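Local coordinates for protein Hia (Adhesin) (Haemophilus influenzae, PDB 3EMF) that probably mediates bacterial attachment to host cells, as a binding-domain piece of a trimeric autotransporter adhesin anchored in the outer membrane, at residues L63-S71 / S81-V90; T3-A11 / V52-N62. One frame throughout, in Å; residues are numbered along the deposited sequence.

In the fold
Contact 1 (63-71 with 81-90) sits near the middle of the chain, its centre about 6 Å from the chain centre, and holds the hairpin of strands 67-74 and 80-85 in the Trp-ring part. Contact 2 (3-11 with 52-62) lies about 17 Å from that centre, where an irregular N-terminal segment runs past the loop leading into helix 60-63. Both are partly buried, contact 1 more so: none of its touching residues is exposed, against two in contact 2. Backbone ladder bonds and a tryptophan face dominate the first; methyl packing and one asparagine amide dominate the second. K65 packs on A11 where the contacts meet, and both touch the third subunit.

Contact 1 of 2, residues L63-S71 / S81-V90; sequences LRKLGWVLS and SQQVKHADEV
With chi1 of W68 at 49°, CG sits between its backbone N and carbonyl carbon, and the indole lies alongside V84, on the same face of the sheet; V84, with CG1 anti to N (chi1 -177°), brings that methyl to W68 NE1, 3.5 Å away. V84 CB comes over one face of the indole, 3.8 Å from the centroid of the five-membered ring of W68, a CH-pi contact. The other methyl, V84 CG2, meets L70 CB at 3.7 Å. L70 and V90 then approach tip to tip, L70 CD2 to V90 CG1 4.0 Å, tying the next strand to the hairpin. This is an antiparallel beta hairpin, with W68 and V84, then L70 and Q82, as hydrogen-bonded pairs. W68 N gives to V84 O at 3.0 Å and V84 N returns to W68 O at 2.8 Å. On the other face of the sheet lie V69 and Q83, with S71 OG and S81 OG 2.8 Å apart; S71 OG is also bonded to E89 of the second subunit. Beyond V84, K85 bends at chi2 and chi3 and passes L66 O, and K85 NZ gives to R64 O at 2.7 Å in the carbonyl plane. A water joins L63 O, L66 O and H86 N. W68 also meets W68 of the second subunit edge to face, consistent with the ring of tryptophans, one from each subunit, that gives the Trp-ring domain its name. The chemistry therefore divides: apolar groups pack beside the subunit interface, while the lysine ammonium and the water satisfy carbonyls of the turn entering the hairpin.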
# COMPACT_ATOMS: atom_id res chain seq x y z
N LEU A 63 -0.30 -12.05 -1.57
CA LEU A 63 -0.43 -10.72 -2.18
C LEU A 63 -1.84 -10.21 -2.02
O LEU A 63 -2.05 -9.01 -1.88
CB LEU A 63 -0.09 -10.75 -3.66
CG LEU A 63 1.25 -11.40 -4.04
CD1 LEU A 63 1.54 -11.22 -5.52
CD2 LEU A 63 2.33 -10.79 -3.20
N ARG A 64 -2.81 -11.14 -2.03
CA ARG A 64 -4.21 -10.78 -2.00
C ARG A 64 -4.61 -10.31 -0.61
O ARG A 64 -5.71 -9.81 -0.41
CB ARG A 64 -5.09 -11.95 -2.44
CG ARG A 64 -4.87 -12.34 -3.90
CD ARG A 64 -5.82 -13.43 -4.36
NE ARG A 64 -5.76 -13.56 -5.81
CZ ARG A 64 -5.51 -14.69 -6.46
NH1 ARG A 64 -5.34 -15.82 -5.78
NH2 ARG A 64 -5.46 -14.69 -7.78
N LYS A 65 -3.72 -10.47 0.36
CA LYS A 65 -4.01 -10.07 1.73
C LYS A 65 -3.14 -8.91 2.20
O LYS A 65 -3.18 -8.53 3.37
CB LYS A 65 -3.85 -11.25 2.68
CG LYS A 65 -4.77 -12.40 2.38
CD LYS A 65 -4.69 -13.41 3.53
CE LYS A 65 -5.73 -14.52 3.35
NZ LYS A 65 -5.57 -15.24 2.05
N LEU A 66 -2.39 -8.33 1.29
CA LEU A 66 -1.60 -7.14 1.59
C LEU A 66 -2.45 -5.88 1.64
O LEU A 66 -3.43 -5.74 0.91
CB LEU A 66 -0.50 -6.97 0.54
CG LEU A 66 0.59 -8.03 0.46
CD1 LEU A 66 1.54 -7.65 -0.69
CD2 LEU A 66 1.34 -8.15 1.76
N GLY A 67 -2.07 -4.95 2.49
CA GLY A 67 -2.82 -3.72 2.58
C GLY A 67 -2.43 -2.89 3.77
O GLY A 67 -1.58 -3.28 4.57
N TRP A 68 -3.04 -1.72 3.86
CA TRP A 68 -2.87 -0.88 5.02
C TRP A 68 -4.24 -0.38 5.43
O TRP A 68 -5.20 -0.44 4.64
CB TRP A 68 -1.90 0.30 4.72
CG TRP A 68 -2.19 1.06 3.47
CD1 TRP A 68 -1.84 0.71 2.18
CD2 TRP A 68 -2.84 2.34 3.38
NE1 TRP A 68 -2.26 1.69 1.31
CE2 TRP A 68 -2.86 2.70 2.03
CE3 TRP A 68 -3.40 3.21 4.32
CZ2 TRP A 68 -3.44 3.90 1.59
CZ3 TRP A 68 -3.97 4.39 3.88
CH2 TRP A 68 -3.98 4.72 2.53
N VAL A 69 -4.35 0.12 6.65
CA VAL A 69 -5.64 0.56 7.17
C VAL A 69 -5.80 2.08 7.06
O VAL A 69 -4.92 2.85 7.42
CB VAL A 69 -5.82 0.11 8.62
CG1 VAL A 69 -7.11 0.65 9.17
CG2 VAL A 69 -5.79 -1.43 8.70
N LEU A 70 -6.95 2.48 6.54
CA LEU A 70 -7.28 3.88 6.36
C LEU A 70 -8.41 4.26 7.31
O LEU A 70 -9.47 3.61 7.31
CB LEU A 70 -7.70 4.13 4.92
CG LEU A 70 -8.36 5.47 4.62
CD1 LEU A 70 -7.36 6.60 4.67
CD2 LEU A 70 -9.01 5.42 3.25
N SER A 71 -8.21 5.30 8.10
CA SER A 71 -9.18 5.68 9.12
C SER A 71 -9.49 7.16 9.09
O SER A 71 -8.65 7.97 8.70
CB SER A 71 -8.64 5.31 10.50
OG SER A 71 -8.50 3.90 10.61
N SER A 81 -13.01 2.83 9.92
CA SER A 81 -11.81 2.29 9.28
C SER A 81 -12.17 1.46 8.05
O SER A 81 -13.23 0.86 7.99
CB SER A 81 -11.03 1.41 10.25
OG SER A 81 -10.54 2.15 11.35
N GLN A 82 -11.26 1.44 7.09
CA GLN A 82 -11.38 0.57 5.93
C GLN A 82 -9.99 0.04 5.59
O GLN A 82 -8.98 0.59 6.05
CB GLN A 82 -11.94 1.31 4.72
CG GLN A 82 -13.22 2.08 4.97
CD GLN A 82 -12.98 3.56 5.24
OE1 GLN A 82 -12.00 3.94 5.88
NE2 GLN A 82 -13.88 4.39 4.75
N GLN A 83 -9.94 -1.01 4.78
CA GLN A 83 -8.67 -1.55 4.32
C GLN A 83 -8.39 -1.11 2.93
O GLN A 83 -9.22 -1.26 2.04
CB GLN A 83 -8.70 -3.07 4.31
CG GLN A 83 -9.08 -3.65 5.61
CD GLN A 83 -9.07 -5.16 5.58
OE1 GLN A 83 -9.11 -5.78 4.52
NE2 GLN A 83 -9.02 -5.76 6.76
N VAL A 84 -7.19 -0.59 2.72
CA VAL A 84 -6.73 -0.29 1.39
C VAL A 84 -5.86 -1.45 0.93
O VAL A 84 -4.72 -1.61 1.37
CB VAL A 84 -5.93 1.00 1.37
CG1 VAL A 84 -5.51 1.33 -0.07
CG2 VAL A 84 -6.78 2.09 1.96
N LYS A 85 -6.41 -2.26 0.04
CA LYS A 85 -5.68 -3.41 -0.46
C LYS A 85 -5.10 -3.11 -1.82
O LYS A 85 -5.27 -2.00 -2.34
CB LYS A 85 -6.59 -4.65 -0.47
CG LYS A 85 -6.99 -5.04 0.96
CD LYS A 85 -6.73 -6.51 1.26
CE LYS A 85 -7.73 -7.40 0.57
NZ LYS A 85 -7.69 -8.79 1.11
N HIS A 86 -4.40 -4.08 -2.41
CA HIS A 86 -3.83 -3.80 -3.70
C HIS A 86 -4.93 -3.41 -4.67
O HIS A 86 -5.99 -4.05 -4.71
CB HIS A 86 -3.10 -5.01 -4.26
CG HIS A 86 -2.70 -4.82 -5.69
ND1 HIS A 86 -3.40 -5.37 -6.74
CD2 HIS A 86 -1.71 -4.09 -6.24
CE1 HIS A 86 -2.84 -4.99 -7.88
NE2 HIS A 86 -1.81 -4.22 -7.61
N ALA A 87 -4.66 -2.36 -5.45
CA ALA A 87 -5.56 -1.90 -6.52
C ALA A 87 -6.84 -1.27 -6.02
O ALA A 87 -7.77 -1.02 -6.79
CB ALA A 87 -5.86 -3.03 -7.54
N ASP A 88 -6.89 -0.99 -4.73
CA ASP A 88 -7.95 -0.14 -4.21
C ASP A 88 -7.68 1.33 -4.54
O ASP A 88 -6.60 1.69 -5.02
CB ASP A 88 -8.09 -0.32 -2.71
CG ASP A 88 -8.83 -1.63 -2.33
OD1 ASP A 88 -9.22 -2.40 -3.24
OD2 ASP A 88 -9.00 -1.88 -1.12
N GLU A 89 -8.69 2.17 -4.32
CA GLU A 89 -8.58 3.59 -4.61
C GLU A 89 -8.96 4.41 -3.39
O GLU A 89 -9.93 4.10 -2.70
CB GLU A 89 -9.44 3.97 -5.82
CG GLU A 89 -9.43 5.47 -6.15
CD GLU A 89 -10.22 5.80 -7.42
OE1 GLU A 89 -10.96 4.92 -7.92
OE2 GLU A 89 -10.10 6.95 -7.93
N VAL A 90 -8.15 5.41 -3.11
CA VAL A 90 -8.43 6.35 -2.04
C VAL A 90 -8.63 7.72 -2.66
O VAL A 90 -7.73 8.26 -3.32
CB VAL A 90 -7.31 6.40 -0.97
CG1 VAL A 90 -7.66 7.40 0.10
CG2 VAL A 90 -7.10 5.04 -0.37
O HOH W 1 -3.95 -6.94 -1.68

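Contact 2 of 2, residues T3-A11 / V52-N62; sequences TPVTNKLKA and VEDNTAATVGN
V5 lays its CG1 methyl against A57 CB at 3.7 Å and against the methyl of T59, while T59 CG2 also reaches V5 O. An irregular N-terminal segment, part of the HiaBD2_N (GIN) region, here runs alongside the loop that enters helix 60-63, just ahead of the Trp-ring hairpin, and T59 is the N-cap of that helix: T59 OG1 accepts from N62 N at 3.0 Å. T59 can serve both sides because its chi1 of 72° sets OG1 between the backbone N and carbonyl carbon, facing the helix, and leaves CG2 for V5. Further along, N7 turns its amide into the loop, and N7 ND2 gives a hydrogen bond of 2.9 Å to A57 O, in the carbonyl plane and close to the plane of its own amide. The N62 amide comes from the opposite direction, its plane only 9° from that of N7. N7 CB meanwhile rests on T56 CG2. N7 OD1 takes a weak bond from L9 N; with the firmer ND2 bond this probably favours one setting of the amide. Neighbouring subunits close round this part: V5 packs on A57 of the third subunit, N7 packs on V60 of the second, and V52 O accepts from R64 of the second. At the far end, L9 crosses V52 at about a right angle, with L9 CD2 3.7 Å from V52 CB and L9 CD1 turned to the N62 side chain.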
# COMPACT_ATOMS: atom_id res chain seq x y z
N THR A 3 3.26 -26.27 -9.78
CA THR A 3 3.57 -26.56 -8.39
C THR A 3 2.73 -25.75 -7.42
O THR A 3 2.66 -24.52 -7.53
N PRO A 4 2.07 -26.44 -6.47
CA PRO A 4 1.25 -25.81 -5.42
C PRO A 4 2.09 -25.29 -4.26
O PRO A 4 2.41 -26.05 -3.34
CB PRO A 4 0.35 -26.95 -4.93
CG PRO A 4 0.55 -28.08 -5.91
CD PRO A 4 1.93 -27.90 -6.45
N VAL A 5 2.45 -24.01 -4.30
CA VAL A 5 3.26 -23.41 -3.25
C VAL A 5 2.37 -22.88 -2.13
O VAL A 5 1.39 -22.18 -2.38
CB VAL A 5 4.12 -22.24 -3.79
CG1 VAL A 5 4.83 -21.50 -2.66
CG2 VAL A 5 5.11 -22.74 -4.83
N THR A 6 2.73 -23.20 -0.89
CA THR A 6 1.98 -22.73 0.27
C THR A 6 2.93 -22.26 1.37
O THR A 6 4.11 -22.59 1.37
CB THR A 6 1.08 -23.85 0.84
OG1 THR A 6 1.89 -24.87 1.43
CG2 THR A 6 0.23 -24.45 -0.27
N ASN A 7 2.41 -21.47 2.30
CA ASN A 7 3.13 -21.19 3.53
C ASN A 7 2.15 -21.08 4.69
O ASN A 7 0.95 -21.23 4.50
CB ASN A 7 4.06 -19.97 3.38
CG ASN A 7 3.32 -18.69 3.09
OD1 ASN A 7 2.22 -18.47 3.59
ND2 ASN A 7 3.93 -17.82 2.28
N LYS A 8 2.66 -20.84 5.90
CA LYS A 8 1.83 -20.93 7.11
C LYS A 8 1.32 -19.58 7.61
O LYS A 8 0.71 -19.51 8.67
CB LYS A 8 2.62 -21.63 8.23
CG LYS A 8 2.60 -23.15 8.19
CD LYS A 8 3.53 -23.71 9.27
CE LYS A 8 3.38 -25.22 9.45
NZ LYS A 8 4.10 -25.72 10.67
N LEU A 9 1.54 -18.52 6.84
CA LEU A 9 1.04 -17.19 7.20
C LEU A 9 -0.47 -17.16 7.42
O LEU A 9 -1.25 -17.67 6.61
CB LEU A 9 1.39 -16.16 6.12
CG LEU A 9 2.87 -15.85 5.91
CD1 LEU A 9 3.07 -14.98 4.65
CD2 LEU A 9 3.47 -15.19 7.17
N LYS A 10 -0.88 -16.49 8.50
CA LYS A 10 -2.30 -16.32 8.81
C LYS A 10 -2.68 -14.87 8.56
O LYS A 10 -1.83 -14.02 8.33
CB LYS A 10 -2.59 -16.66 10.27
CG LYS A 10 -2.01 -17.99 10.74
CD LYS A 10 -2.24 -18.18 12.24
CE LYS A 10 -1.57 -19.46 12.75
NZ LYS A 10 -2.13 -20.68 12.10
N ALA A 11 -3.98 -14.62 8.61
CA ALA A 11 -4.50 -13.27 8.54
C ALA A 11 -4.84 -12.82 9.95
O ALA A 11 -5.13 -13.63 10.82
CB ALA A 11 -5.74 -13.25 7.66
N VAL A 52 6.94 -17.87 10.37
CA VAL A 52 7.31 -18.01 8.97
C VAL A 52 8.54 -17.16 8.70
O VAL A 52 8.48 -15.93 8.80
CB VAL A 52 6.14 -17.61 8.02
CG1 VAL A 52 6.56 -17.79 6.56
CG2 VAL A 52 4.89 -18.46 8.32
N GLU A 53 9.65 -17.82 8.39
CA GLU A 53 10.92 -17.17 8.20
C GLU A 53 10.96 -16.30 6.94
O GLU A 53 10.23 -16.54 5.98
CB GLU A 53 12.04 -18.22 8.13
CG GLU A 53 12.47 -18.78 9.47
CD GLU A 53 11.46 -19.77 10.08
OE1 GLU A 53 10.54 -20.22 9.36
OE2 GLU A 53 11.62 -20.09 11.28
N ASP A 54 11.84 -15.32 6.95
CA ASP A 54 12.05 -14.46 5.78
C ASP A 54 12.22 -15.24 4.46
O ASP A 54 11.60 -14.89 3.46
CB ASP A 54 13.27 -13.55 5.98
CG ASP A 54 12.97 -12.34 6.89
OD1 ASP A 54 11.78 -12.06 7.17
OD2 ASP A 54 13.93 -11.66 7.30
N ASN A 55 13.07 -16.28 4.46
CA ASN A 55 13.40 -16.98 3.21
C ASN A 55 12.38 -18.06 2.84
O ASN A 55 12.74 -19.19 2.52
CB ASN A 55 14.80 -17.59 3.26
CG ASN A 55 15.90 -16.54 3.18
OD1 ASN A 55 15.70 -15.45 2.64
ND2 ASN A 55 17.07 -16.87 3.71
N THR A 56 11.11 -17.67 2.90
CA THR A 56 10.00 -18.55 2.58
C THR A 56 9.37 -17.98 1.33
O THR A 56 9.30 -16.76 1.16
CB THR A 56 8.97 -18.53 3.72
OG1 THR A 56 9.61 -18.93 4.94
CG2 THR A 56 7.79 -19.48 3.43
N ALA A 57 8.93 -18.86 0.43
CA ALA A 57 8.20 -18.45 -0.77
C ALA A 57 6.95 -17.67 -0.39
O ALA A 57 6.16 -18.12 0.44
CB ALA A 57 7.82 -19.67 -1.59
N ALA A 58 6.79 -16.49 -0.98
CA ALA A 58 5.52 -15.78 -0.87
C ALA A 58 4.57 -16.34 -1.92
O ALA A 58 4.99 -16.78 -2.99
CB ALA A 58 5.71 -14.29 -1.07
N THR A 59 3.28 -16.37 -1.61
CA THR A 59 2.28 -16.87 -2.57
C THR A 59 1.40 -15.75 -3.11
O THR A 59 1.34 -14.67 -2.53
CB THR A 59 1.37 -17.93 -1.93
OG1 THR A 59 0.49 -17.27 -1.01
CG2 THR A 59 2.21 -18.97 -1.20
N VAL A 60 0.71 -16.02 -4.21
CA VAL A 60 -0.25 -15.07 -4.75
C VAL A 60 -1.36 -14.85 -3.73
O VAL A 60 -1.83 -13.74 -3.57
CB VAL A 60 -0.80 -15.52 -6.12
CG1 VAL A 60 -1.87 -14.55 -6.63
CG2 VAL A 60 0.36 -15.66 -7.12
N GLY A 61 -1.77 -15.90 -3.01
CA GLY A 61 -2.70 -15.71 -1.92
C GLY A 61 -2.24 -14.67 -0.90
O GLY A 61 -3.04 -13.91 -0.36
N ASN A 62 -0.94 -14.65 -0.63
CA ASN A 62 -0.37 -13.66 0.28
C ASN A 62 -0.55 -12.24 -0.27
O ASN A 62 -0.91 -11.32 0.46
CB ASN A 62 1.13 -13.90 0.50
CG ASN A 62 1.45 -15.19 1.26
OD1 ASN A 62 0.63 -15.74 2.01
ND2 ASN A 62 2.68 -15.67 1.06